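Alr1585 protein (Nostoc sp., PDB 5C2I) probably uses a bound heme and hydrogen peroxide to oxidise dyes and related substrates, as a dye-decolorizing (DyP-type) peroxidase that forms tetramers. Local coordinates at residues E260-A265 with E377-S382; F199-G204 with R291-T296. The protein carries 1 engineered substitution. One frame throughout, in Å; residues are numbered along the deposited sequence.

Contact 1 of 2, residues E260-A265 with E377-S382; sequences EQNVKA and EPVSGS. With HEM (protoporphyrin IX containing Fe), chain E.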
ATOM      1  N   GLU A 260      29.129  -1.314  -9.646  1.00 19.30           N
ATOM      2  CA  GLU A 260      28.166  -0.494 -10.359  1.00 19.92           C
ATOM      3  C   GLU A 260      27.552  -1.252 -11.523  1.00 20.24           C
ATOM      4  O   GLU A 260      28.271  -1.918 -12.278  1.00 20.46           O
ATOM      5  CB  GLU A 260      28.836   0.754 -10.895  1.00 20.88           C
ATOM      6  CG  GLU A 260      27.892   1.726 -11.577  1.00 21.23           C
ATOM      7  CD  GLU A 260      28.597   2.969 -12.013  1.00 22.35           C
ATOM      8  OE1 GLU A 260      29.362   2.856 -12.991  1.00 24.92           O
ATOM      9  OE2 GLU A 260      28.444   4.021 -11.364  1.00 21.83           O
ATOM     10  N   GLN A 261      26.226  -1.138 -11.664  1.00 18.80           N
ATOM     11  CA  GLN A 261      25.499  -1.883 -12.668  1.00 18.96           C
ATOM     12  C   GLN A 261      24.815  -0.966 -13.655  1.00 18.83           C
ATOM     13  O   GLN A 261      23.978  -0.177 -13.269  1.00 19.07           O
ATOM     14  CB  GLN A 261      24.442  -2.786 -12.002  1.00 18.32           C
ATOM     15  CG  GLN A 261      25.006  -3.875 -11.129  1.00 18.51           C
ATOM     16  CD  GLN A 261      23.924  -4.618 -10.374  1.00 18.27           C
ATOM     17  OE1 GLN A 261      23.690  -4.381  -9.186  1.00 18.33           O
ATOM     18  NE2 GLN A 261      23.237  -5.521 -11.074  1.00 18.56           N
ATOM     19  N   ASN A 262      25.178  -1.092 -14.929  1.00 19.96           N
ATOM     20  CA  ASN A 262      24.569  -0.276 -15.976  1.00 20.36           C
ATOM     21  C   ASN A 262      23.312  -1.010 -16.473  1.00 20.59           C
ATOM     22  O   ASN A 262      23.353  -1.817 -17.408  1.00 19.61           O
ATOM     23  CB  ASN A 262      25.546   0.026 -17.083  1.00 21.41           C
ATOM     24  CG  ASN A 262      24.969   0.968 -18.123  1.00 21.80           C
ATOM     25  OD1 ASN A 262      23.760   1.137 -18.220  1.00 21.77           O
ATOM     26  ND2 ASN A 262      25.828   1.556 -18.924  1.00 22.19           N
ATOM     27  N   VAL A 263      22.201  -0.732 -15.807  1.00 20.48           N
ATOM     28  CA  VAL A 263      20.951  -1.445 -16.044  1.00 20.93           C
ATOM     29  C   VAL A 263      20.420  -1.158 -17.433  1.00 21.85           C
ATOM     30  O   VAL A 263      19.977  -2.066 -18.143  1.00 22.64           O
ATOM     31  CB  VAL A 263      19.901  -1.053 -14.983  1.00 20.51           C
ATOM     32  CG1 VAL A 263      18.569  -1.743 -15.251  1.00 21.36           C
ATOM     33  CG2 VAL A 263      20.392  -1.410 -13.590  1.00 20.88           C
ATOM     34  N   LYS A 264      20.479   0.098 -17.841  1.00 22.95           N
ATOM     35  CA  LYS A 264      19.962   0.489 -19.157  1.00 24.11           C
ATOM     36  C   LYS A 264      20.677  -0.282 -20.277  1.00 23.44           C
ATOM     37  O   LYS A 264      20.027  -0.861 -21.174  1.00 23.87           O
ATOM     38  CB  LYS A 264      20.124   1.997 -19.367  1.00 26.22           C
ATOM     39  CG  LYS A 264      19.528   2.520 -20.670  1.00 30.38           C
ATOM     40  CD  LYS A 264      19.804   4.017 -20.796  1.00 32.46           C
ATOM     41  CE  LYS A 264      19.637   4.501 -22.215  1.00 35.99           C
ATOM     42  NZ  LYS A 264      18.200   4.454 -22.558  1.00 38.50           N
ATOM     43  N   ALA A 265      21.999  -0.302 -20.219  1.00 22.65           N
ATOM     44  CA  ALA A 265      22.797  -0.953 -21.256  1.00 23.06           C
ATOM     45  C   ALA A 265      22.680  -2.476 -21.196  1.00 22.04           C
ATOM     46  O   ALA A 265      22.609  -3.137 -22.242  1.00 21.98           O
ATOM     47  CB  ALA A 265      24.254  -0.525 -21.149  1.00 22.88           C
ATOM     48  N   GLU A 377      15.986   2.410 -14.921  1.00 29.13           N
ATOM     49  CA  GLU A 377      17.149   1.853 -15.606  1.00 28.13           C
ATOM     50  C   GLU A 377      18.336   2.798 -15.495  1.00 27.10           C
ATOM     51  O   GLU A 377      18.716   3.434 -16.455  1.00 27.18           O
ATOM     52  CB  GLU A 377      16.780   1.519 -17.067  1.00 30.17           C
ATOM     53  CG  GLU A 377      15.779   0.347 -17.112  1.00 31.29           C
ATOM     54  CD  GLU A 377      15.460  -0.159 -18.519  1.00 33.82           C
ATOM     55  OE1 GLU A 377      15.948   0.433 -19.521  1.00 33.07           O
ATOM     56  OE2 GLU A 377      14.701  -1.150 -18.581  1.00 36.58           O
ATOM     57  N   PRO A 378      18.944   2.874 -14.294  1.00 25.09           N
ATOM     58  CA  PRO A 378      20.109   3.730 -14.124  1.00 25.34           C
ATOM     59  C   PRO A 378      21.288   3.287 -15.004  1.00 24.79           C
ATOM     60  O   PRO A 378      21.521   2.090 -15.178  1.00 25.24           O
ATOM     61  CB  PRO A 378      20.451   3.583 -12.634  1.00 24.71           C
ATOM     62  CG  PRO A 378      19.907   2.272 -12.263  1.00 24.39           C
ATOM     63  CD  PRO A 378      18.656   2.105 -13.081  1.00 24.95           C
ATOM     64  N   VAL A 379      22.031   4.260 -15.518  1.00 25.43           N
ATOM     65  CA  VAL A 379      23.288   4.002 -16.237  1.00 25.27           C
ATOM     66  C   VAL A 379      24.457   3.917 -15.240  1.00 24.36           C
ATOM     67  O   VAL A 379      25.292   3.006 -15.310  1.00 22.84           O
ATOM     68  CB  VAL A 379      23.530   5.105 -17.282  1.00 27.80           C
ATOM     69  CG1 VAL A 379      24.911   5.000 -17.923  1.00 28.51           C
ATOM     70  CG2 VAL A 379      22.429   5.024 -18.320  1.00 28.79           C
ATOM     71  N   SER A 380      24.523   4.868 -14.314  1.00 23.50           N
ATOM     72  CA  SER A 380      25.613   4.902 -13.301  1.00 22.58           C
ATOM     73  C   SER A 380      25.034   5.297 -11.950  1.00 22.55           C
ATOM     74  O   SER A 380      23.894   5.753 -11.888  1.00 23.23           O
ATOM     75  CB  SER A 380      26.718   5.882 -13.731  1.00 24.08           C
ATOM     76  OG  SER A 380      26.180   7.161 -13.870  1.00 24.64           O
ATOM     77  N   GLY A 381      25.798   5.067 -10.887  1.00 20.93           N
ATOM     78  CA  GLY A 381      25.428   5.426  -9.534  1.00 20.64           C
ATOM     79  C   GLY A 381      24.546   4.424  -8.796  1.00 19.63           C
ATOM     80  O   GLY A 381      24.136   4.665  -7.654  1.00 19.56           O
ATOM     81  N   SER A 382      24.246   3.295  -9.443  1.00 18.80           N
ATOM     82  CA  SER A 382      23.469   2.222  -8.836  1.00 18.21           C
ATOM     83  C   SER A 382      24.156   0.891  -9.002  1.00 17.64           C
ATOM     84  O   SER A 382      24.823   0.629 -10.014  1.00 16.81           O
ATOM     85  CB  SER A 382      22.104   2.112  -9.482  1.00 18.75           C
ATOM     86  OG  SER A 382      21.282   3.211  -9.150  1.00 18.51           O
TER
HETATM   87  CHA HEM E 501      24.479 -16.203  -7.878  1.00 13.30           C
HETATM   88  CHB HEM E 501      23.825 -11.767  -9.653  1.00 13.49           C
HETATM   89  CHC HEM E 501      28.427 -10.692  -8.607  1.00 13.80           C
HETATM   90  CHD HEM E 501      29.101 -15.208  -7.080  1.00 14.48           C
HETATM   91  C1A HEM E 501      23.902 -15.092  -8.473  1.00 13.20           C
HETATM   92  C2A HEM E 501      22.567 -15.030  -8.970  1.00 14.07           C
HETATM   93  C3A HEM E 501      22.389 -13.786  -9.466  1.00 13.10           C
HETATM   94  C4A HEM E 501      23.594 -13.079  -9.254  1.00 13.58           C
HETATM   95  CMA HEM E 501      21.142 -13.203 -10.076  1.00 13.61           C
HETATM   96  CAA HEM E 501      21.510 -16.142  -8.956  1.00 12.77           C
HETATM   97  CBA HEM E 501      20.623 -16.266  -7.715  1.00 14.05           C
HETATM   98  CGA HEM E 501      21.492 -16.550  -6.520  1.00 14.47           C
HETATM   99  O1A HEM E 501      21.875 -17.722  -6.234  1.00 15.91           O
HETATM  100  O2A HEM E 501      21.837 -15.601  -5.814  1.00 14.08           O
HETATM  101  C1B HEM E 501      25.030 -11.090  -9.468  1.00 15.15           C
HETATM  102  C2B HEM E 501      25.239  -9.709  -9.812  1.00 14.99           C
HETATM  103  C3B HEM E 501      26.485  -9.397  -9.489  1.00 14.60           C
HETATM  104  C4B HEM E 501      27.082 -10.638  -8.991  1.00 14.65           C
HETATM  105  CMB HEM E 501      24.202  -8.810 -10.388  1.00 15.31           C
HETATM  106  CAB HEM E 501      27.227  -8.113  -9.551  1.00 14.62           C
HETATM  107  CBB HEM E 501      26.638  -6.904  -9.535  1.00 15.38           C
HETATM  108  C1C HEM E 501      29.051 -11.860  -8.137  1.00 14.78           C
HETATM  109  C2C HEM E 501      30.398 -12.017  -7.888  1.00 14.43           C
HETATM  110  C3C HEM E 501      30.587 -13.312  -7.477  1.00 15.31           C
HETATM  111  C4C HEM E 501      29.327 -13.921  -7.459  1.00 14.56           C
HETATM  112  CMC HEM E 501      31.478 -10.978  -7.974  1.00 14.55           C
HETATM  113  CAC HEM E 501      31.824 -14.013  -7.136  1.00 14.88           C
HETATM  114  CBC HEM E 501      33.033 -13.805  -7.596  1.00 16.19           C
HETATM  115  C1D HEM E 501      27.826 -15.772  -7.082  1.00 14.38           C
HETATM  116  C2D HEM E 501      27.604 -17.127  -6.590  1.00 14.19           C
HETATM  117  C3D HEM E 501      26.339 -17.428  -6.850  1.00 13.83           C
HETATM  118  C4D HEM E 501      25.784 -16.202  -7.464  1.00 13.39           C
HETATM  119  CMD HEM E 501      28.606 -18.059  -5.929  1.00 15.72           C
HETATM  120  CAD HEM E 501      25.638 -18.705  -6.487  1.00 14.08           C
HETATM  121  CBD HEM E 501      25.802 -19.811  -7.536  1.00 14.24           C
HETATM  122  CGD HEM E 501      25.110 -21.049  -7.068  1.00 13.43           C
HETATM  123  O1D HEM E 501      24.274 -21.529  -7.830  1.00 13.40           O
HETATM  124  O2D HEM E 501      25.364 -21.603  -5.944  1.00 15.31           O
HETATM  125  NA  HEM E 501      24.546 -13.917  -8.722  1.00 13.41           N
HETATM  126  NB  HEM E 501      26.155 -11.593  -9.068  1.00 13.87           N
HETATM  127  NC  HEM E 501      28.406 -13.050  -7.970  1.00 14.08           N
HETATM  128  ND  HEM E 501      26.735 -15.277  -7.670  1.00 13.68           N
HETATM  129 FE   HEM E 501      26.466 -13.502  -8.376  1.00 15.06          FE
HETATM  130  O   HOH W   1      27.828   2.347 -15.591  1.00 34.82           O
HETATM  131  O   HOH W   2      24.101   2.400 -12.302  1.00 18.02           O
HETATM  132  O   HOH W   3      17.408  -0.274 -21.725  1.00 30.48           O
HETATM  133  O   HOH W   4      16.103   3.274 -20.154  1.00 37.52           O
HETATM  134  O   HOH W   5      26.066 -12.596  -6.258  1.00 20.81           O
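Gln-261 and Ser-382 anchor the tight end of this contact through their backbones. Gln-261 N donates a hydrogen bond to Ser-382 O over 2.8 Å, almost straight at 178°. Beside it stands Glu-260. Its CG lies anti to the backbone N (chi1 -176°) and the chain stays extended beyond, which carries the carboxylate out along 380-381. There OE2 accepts from Gly-381 N at 2.9 Å, from above the carboxylate plane, and also lies against Ser-380 CB. OE1 is hydrogen-bonded by Asn-449 ND2 and by a water that donates to both OE1 and Val-379 O. A leucine in place of Glu-260 would probably leave Gly-381 N without its acceptor and the water without its link from Val-379 O to this side chain.

In the middle, Pro-378 O receives Val-263 N at 3.0 Å and, weakly, Lys-264 N. Val-263 sets CG2 against the proline ring, 3.9 Å from Pro-378 CG, while its CG1 meets Glu-377 CA and CG. Asn-262 runs alongside Val-379, with ND2 3.7 Å from CG1 of that valine.

The Lys-264 side chain lies on the solvent side, where the contact is looser. It lays CD on Val-379 CG2 at 3.7 Å, but Lys-264 NZ stays 5.5 Å from Glu-377 OE1. One water links Lys-264 O to Glu-377 OE1, and a second donates to OE1 and takes a weak bond from Lys-264 NZ. The other oxygen of Glu-377 forms a salt bridge with Arg-267.

On the heme side, Gln-261 NE2 approaches the heme methyl CMB and bonds to Glu-197. Asn-262 OD1 accepts from Ala-265 N at 3.0 Å. Asn-262 is thus the N-cap of helix 263-277, at the turn out of strand 250-261 on the edge of the heme pocket.

Contact 2 of 2, residues F199-G204 with R291-T296; sequences FGFVHG and RFADGT. Engineered in segment 199-204: His-203 (natural residue Asp). With HEM (protoporphyrin IX containing Fe), chain E.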
ATOM      1  N   PHE A 199      19.515  -5.692 -12.048  1.00 16.76           N
ATOM      2  CA  PHE A 199      19.135  -6.203 -13.367  1.00 18.07           C
ATOM      3  C   PHE A 199      17.817  -6.956 -13.337  1.00 18.48           C
ATOM      4  O   PHE A 199      17.291  -7.313 -14.395  1.00 20.05           O
ATOM      5  CB  PHE A 199      20.248  -7.083 -13.986  1.00 18.33           C
ATOM      6  CG  PHE A 199      21.552  -6.382 -14.227  1.00 18.41           C
ATOM      7  CD1 PHE A 199      21.619  -5.066 -14.651  1.00 19.33           C
ATOM      8  CD2 PHE A 199      22.750  -7.074 -14.064  1.00 18.86           C
ATOM      9  CE1 PHE A 199      22.840  -4.453 -14.929  1.00 19.19           C
ATOM     10  CE2 PHE A 199      23.982  -6.481 -14.328  1.00 19.36           C
ATOM     11  CZ  PHE A 199      24.029  -5.150 -14.774  1.00 19.67           C
ATOM     12  N   GLY A 200      17.232  -7.126 -12.155  1.00 18.67           N
ATOM     13  CA  GLY A 200      15.872  -7.656 -12.018  1.00 18.67           C
ATOM     14  C   GLY A 200      15.809  -9.127 -11.654  1.00 18.46           C
ATOM     15  O   GLY A 200      14.729  -9.679 -11.572  1.00 19.54           O
ATOM     16  N   PHE A 201      16.946  -9.755 -11.394  1.00 17.03           N
ATOM     17  CA  PHE A 201      16.973 -11.159 -11.045  1.00 16.97           C
ATOM     18  C   PHE A 201      16.945 -11.382  -9.536  1.00 17.41           C
ATOM     19  O   PHE A 201      17.651 -10.726  -8.773  1.00 17.32           O
ATOM     20  CB  PHE A 201      18.224 -11.840 -11.620  1.00 16.52           C
ATOM     21  CG  PHE A 201      18.260 -11.852 -13.134  1.00 16.80           C
ATOM     22  CD1 PHE A 201      18.590 -10.696 -13.830  1.00 17.42           C
ATOM     23  CD2 PHE A 201      17.928 -12.984 -13.839  1.00 17.19           C
ATOM     24  CE1 PHE A 201      18.638 -10.692 -15.216  1.00 19.45           C
ATOM     25  CE2 PHE A 201      17.931 -12.984 -15.242  1.00 17.74           C
ATOM     26  CZ  PHE A 201      18.271 -11.841 -15.936  1.00 19.06           C
ATOM     27  N   VAL A 202      16.149 -12.335  -9.114  1.00 17.64           N
ATOM     28  CA  VAL A 202      16.124 -12.751  -7.708  1.00 17.56           C
ATOM     29  C   VAL A 202      17.535 -13.127  -7.286  1.00 17.46           C
ATOM     30  O   VAL A 202      18.278 -13.760  -8.054  1.00 17.52           O
ATOM     31  CB  VAL A 202      15.167 -13.916  -7.481  1.00 18.48           C
ATOM     32  CG1 VAL A 202      15.189 -14.351  -6.022  1.00 18.57           C
ATOM     33  CG2 VAL A 202      13.772 -13.437  -7.790  1.00 20.44           C
ATOM     34  N   HIS A 203      17.901 -12.731  -6.081  1.00 17.25           N
ATOM     35  CA  HIS A 203      19.302 -12.746  -5.667  1.00 18.48           C
ATOM     36  C   HIS A 203      19.434 -13.239  -4.263  1.00 19.73           C
ATOM     37  O   HIS A 203      18.635 -12.850  -3.388  1.00 19.22           O
ATOM     38  CB  HIS A 203      19.873 -11.337  -5.809  1.00 20.45           C
ATOM     39  CG  HIS A 203      21.366 -11.297  -5.856  1.00 23.55           C
ATOM     40  ND1 HIS A 203      22.098 -10.403  -5.129  1.00 27.35           N
ATOM     41  CD2 HIS A 203      22.263 -12.045  -6.525  1.00 23.67           C
ATOM     42  CE1 HIS A 203      23.388 -10.577  -5.376  1.00 26.06           C
ATOM     43  NE2 HIS A 203      23.512 -11.579  -6.204  1.00 23.13           N
ATOM     44  N   GLY A 204      20.464 -14.062  -4.030  1.00 18.89           N
ATOM     45  CA  GLY A 204      20.711 -14.657  -2.725  1.00 18.75           C
ATOM     46  C   GLY A 204      20.125 -16.039  -2.586  1.00 18.33           C
ATOM     47  O   GLY A 204      20.023 -16.539  -1.476  1.00 18.86           O
ATOM     48  N   ARG A 291      19.570 -18.342 -14.386  1.00 16.01           N
ATOM     49  CA  ARG A 291      18.195 -18.386 -13.895  1.00 15.73           C
ATOM     50  C   ARG A 291      17.387 -17.291 -14.582  1.00 15.89           C
ATOM     51  O   ARG A 291      17.903 -16.244 -14.942  1.00 15.24           O
ATOM     52  CB  ARG A 291      18.109 -18.137 -12.371  1.00 15.73           C
ATOM     53  CG  ARG A 291      18.727 -19.194 -11.487  1.00 15.64           C
ATOM     54  CD  ARG A 291      18.720 -18.676 -10.060  1.00 15.61           C
ATOM     55  NE  ARG A 291      19.373 -19.577  -9.149  1.00 15.47           N
ATOM     56  CZ  ARG A 291      18.782 -20.538  -8.437  1.00 15.40           C
ATOM     57  NH1 ARG A 291      17.477 -20.813  -8.551  1.00 16.05           N
ATOM     58  NH2 ARG A 291      19.521 -21.265  -7.624  1.00 15.80           N
ATOM     59  N   PHE A 292      16.097 -17.549 -14.740  1.00 16.35           N
ATOM     60  CA  PHE A 292      15.147 -16.493 -15.076  1.00 16.60           C
ATOM     61  C   PHE A 292      15.089 -15.479 -13.970  1.00 16.21           C
ATOM     62  O   PHE A 292      15.576 -15.728 -12.865  1.00 15.48           O
ATOM     63  CB  PHE A 292      13.769 -17.089 -15.323  1.00 17.19           C
ATOM     64  CG  PHE A 292      13.680 -17.828 -16.625  1.00 18.26           C
ATOM     65  CD1 PHE A 292      14.036 -19.173 -16.711  1.00 18.43           C
ATOM     66  CD2 PHE A 292      13.277 -17.183 -17.785  1.00 18.62           C
ATOM     67  CE1 PHE A 292      13.986 -19.861 -17.923  1.00 18.90           C
ATOM     68  CE2 PHE A 292      13.227 -17.864 -18.986  1.00 18.98           C
ATOM     69  CZ  PHE A 292      13.581 -19.205 -19.051  1.00 18.85           C
ATOM     70  N   ALA A 293      14.501 -14.326 -14.281  1.00 17.40           N
ATOM     71  CA  ALA A 293      14.336 -13.243 -13.320  1.00 17.71           C
ATOM     72  C   ALA A 293      13.720 -13.740 -12.012  1.00 17.61           C
ATOM     73  O   ALA A 293      14.147 -13.324 -10.946  1.00 17.87           O
ATOM     74  CB  ALA A 293      13.529 -12.098 -13.921  1.00 17.87           C
ATOM     75  N   ASP A 294      12.740 -14.649 -12.100  1.00 18.00           N
ATOM     76  CA  ASP A 294      12.052 -15.127 -10.890  1.00 17.68           C
ATOM     77  C   ASP A 294      12.849 -16.145 -10.088  1.00 17.62           C
ATOM     78  O   ASP A 294      12.428 -16.533  -9.004  1.00 16.63           O
ATOM     79  CB  ASP A 294      10.634 -15.682 -11.200  1.00 18.83           C
ATOM     80  CG  ASP A 294      10.667 -16.917 -12.101  1.00 18.59           C
ATOM     81  OD1 ASP A 294      11.357 -17.866 -11.751  1.00 19.40           O
ATOM     82  OD2 ASP A 294       9.946 -16.974 -13.092  1.00 20.78           O
ATOM     83  N   GLY A 295      13.980 -16.594 -10.634  1.00 16.93           N
ATOM     84  CA  GLY A 295      14.778 -17.621 -10.004  1.00 16.31           C
ATOM     85  C   GLY A 295      14.760 -19.007 -10.626  1.00 16.89           C
ATOM     86  O   GLY A 295      15.573 -19.864 -10.243  1.00 16.40           O
ATOM     87  N   THR A 296      13.849 -19.258 -11.588  1.00 17.87           N
ATOM     88  CA  THR A 296      13.750 -20.530 -12.247  1.00 17.98           C
ATOM     89  C   THR A 296      15.114 -20.913 -12.885  1.00 17.18           C
ATOM     90  O   THR A 296      15.606 -20.186 -13.746  1.00 16.88           O
ATOM     91  CB  THR A 296      12.654 -20.511 -13.368  1.00 18.42           C
ATOM     92  OG1 THR A 296      11.366 -20.211 -12.783  1.00 19.11           O
ATOM     93  CG2 THR A 296      12.565 -21.859 -14.057  1.00 19.11           C
TER
HETATM   94  CHA HEM E 501      24.479 -16.203  -7.878  1.00 13.30           C
HETATM   95  CHB HEM E 501      23.825 -11.767  -9.653  1.00 13.49           C
HETATM   96  CHC HEM E 501      28.427 -10.692  -8.607  1.00 13.80           C
HETATM   97  CHD HEM E 501      29.101 -15.208  -7.080  1.00 14.48           C
HETATM   98  C1A HEM E 501      23.902 -15.092  -8.473  1.00 13.20           C
HETATM   99  C2A HEM E 501      22.567 -15.030  -8.970  1.00 14.07           C
HETATM  100  C3A HEM E 501      22.389 -13.786  -9.466  1.00 13.10           C
HETATM  101  C4A HEM E 501      23.594 -13.079  -9.254  1.00 13.58           C
HETATM  102  CMA HEM E 501      21.142 -13.203 -10.076  1.00 13.61           C
HETATM  103  CAA HEM E 501      21.510 -16.142  -8.956  1.00 12.77           C
HETATM  104  CBA HEM E 501      20.623 -16.266  -7.715  1.00 14.05           C
HETATM  105  CGA HEM E 501      21.492 -16.550  -6.520  1.00 14.47           C
HETATM  106  O1A HEM E 501      21.875 -17.722  -6.234  1.00 15.91           O
HETATM  107  O2A HEM E 501      21.837 -15.601  -5.814  1.00 14.08           O
HETATM  108  C1B HEM E 501      25.030 -11.090  -9.468  1.00 15.15           C
HETATM  109  C2B HEM E 501      25.239  -9.709  -9.812  1.00 14.99           C
HETATM  110  C3B HEM E 501      26.485  -9.397  -9.489  1.00 14.60           C
HETATM  111  C4B HEM E 501      27.082 -10.638  -8.991  1.00 14.65           C
HETATM  112  CMB HEM E 501      24.202  -8.810 -10.388  1.00 15.31           C
HETATM  113  CAB HEM E 501      27.227  -8.113  -9.551  1.00 14.62           C
HETATM  114  CBB HEM E 501      26.638  -6.904  -9.535  1.00 15.38           C
HETATM  115  C1C HEM E 501      29.051 -11.860  -8.137  1.00 14.78           C
HETATM  116  C2C HEM E 501      30.398 -12.017  -7.888  1.00 14.43           C
HETATM  117  C3C HEM E 501      30.587 -13.312  -7.477  1.00 15.31           C
HETATM  118  C4C HEM E 501      29.327 -13.921  -7.459  1.00 14.56           C
HETATM  119  CMC HEM E 501      31.478 -10.978  -7.974  1.00 14.55           C
HETATM  120  CAC HEM E 501      31.824 -14.013  -7.136  1.00 14.88           C
HETATM  121  CBC HEM E 501      33.033 -13.805  -7.596  1.00 16.19           C
HETATM  122  C1D HEM E 501      27.826 -15.772  -7.082  1.00 14.38           C
HETATM  123  C2D HEM E 501      27.604 -17.127  -6.590  1.00 14.19           C
HETATM  124  C3D HEM E 501      26.339 -17.428  -6.850  1.00 13.83           C
HETATM  125  C4D HEM E 501      25.784 -16.202  -7.464  1.00 13.39           C
HETATM  126  CMD HEM E 501      28.606 -18.059  -5.929  1.00 15.72           C
HETATM  127  CAD HEM E 501      25.638 -18.705  -6.487  1.00 14.08           C
HETATM  128  CBD HEM E 501      25.802 -19.811  -7.536  1.00 14.24           C
HETATM  129  CGD HEM E 501      25.110 -21.049  -7.068  1.00 13.43           C
HETATM  130  O1D HEM E 501      24.274 -21.529  -7.830  1.00 13.40           O
HETATM  131  O2D HEM E 501      25.364 -21.603  -5.944  1.00 15.31           O
HETATM  132  NA  HEM E 501      24.546 -13.917  -8.722  1.00 13.41           N
HETATM  133  NB  HEM E 501      26.155 -11.593  -9.068  1.00 13.87           N
HETATM  134  NC  HEM E 501      28.406 -13.050  -7.970  1.00 14.08           N
HETATM  135  ND  HEM E 501      26.735 -15.277  -7.670  1.00 13.68           N
HETATM  136 FE   HEM E 501      26.466 -13.502  -8.376  1.00 15.06          FE
HETATM  137  O   HOH W   6      17.754 -15.390 -10.300  1.00 16.33           O
HETATM  138  O   HOH W   5      26.066 -12.596  -6.258  1.00 20.81           O
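Phe-201 turns one edge of its ring to the backbone of 291-293. CE2 lies 3.3 Å from Arg-291 O, near the ring plane, and CD2 packs on Ala-293 CA at 3.6 Å. The torsion chi1 of -64° sets the ring beside its own backbone N and anti to the carbonyl carbon, so it reaches 291-293 while CB rests 3.6 Å from the heme methyl CMA. Arg-291 O is buried here and has no polar partner; the ring edge covers it.

Next to the ring, Val-202 N donates to Ala-293 O at 2.9 Å. The Val-202 side chain crowds the same oxygen. Its CG2, on the backbone N side, comes to 3.2 Å of Ala-293 O and also touches Asp-294 O.

The carbonyl belongs to a type I beta turn, Phe-292 to Gly-295, overlapped by an Asx turn that starts at Asp-294. Asp-294 OD1 accepts twice from Thr-296. The backbone N meets it nearly along the C-O axis, and Thr-296 OG1 donates to the syn lone pair of OD1. Arg-291 reaches back to the end of the turn. Its chain is extended from CG to NE, and NH1 bonds Gly-295 O at 2.7 Å in the guanidinium plane. Arg-291 NE lies 3.8 Å from the heme propionate carbon CBA.

Segment 199-204 continues along the heme. His-203, an engineered residue in place of the natural Asp, points away from the turn. Its NE2 is 2.7 Å from the oxygen of the water on the heme iron. Gly-204 N donates to propionate oxygen O2A.

In the fold
From the N terminus, the chain first reaches 199-204, in the loop after strand 195-196. It then passes 260-265, where strand 250-261 runs into helix 263-277. Helix 281-289 follows and leads to 291-296, where contact 2 closes a loop back to 199-204. The chain later returns at 377-382, just before strand 383-390, and contact 1 closes the second loop. The two loops therefore cross. Contact 1 ties the strand-to-helix junction to the approach of its partner strand. Contact 2 ties the heme loop to the turn after helix 281-289. Their centres are about 17 Å apart. The ring of Phe-199, in the 199-204 segment, packs on Gln-261, Asn-262 and Val-263, so the contacts meet there. Both touch the heme.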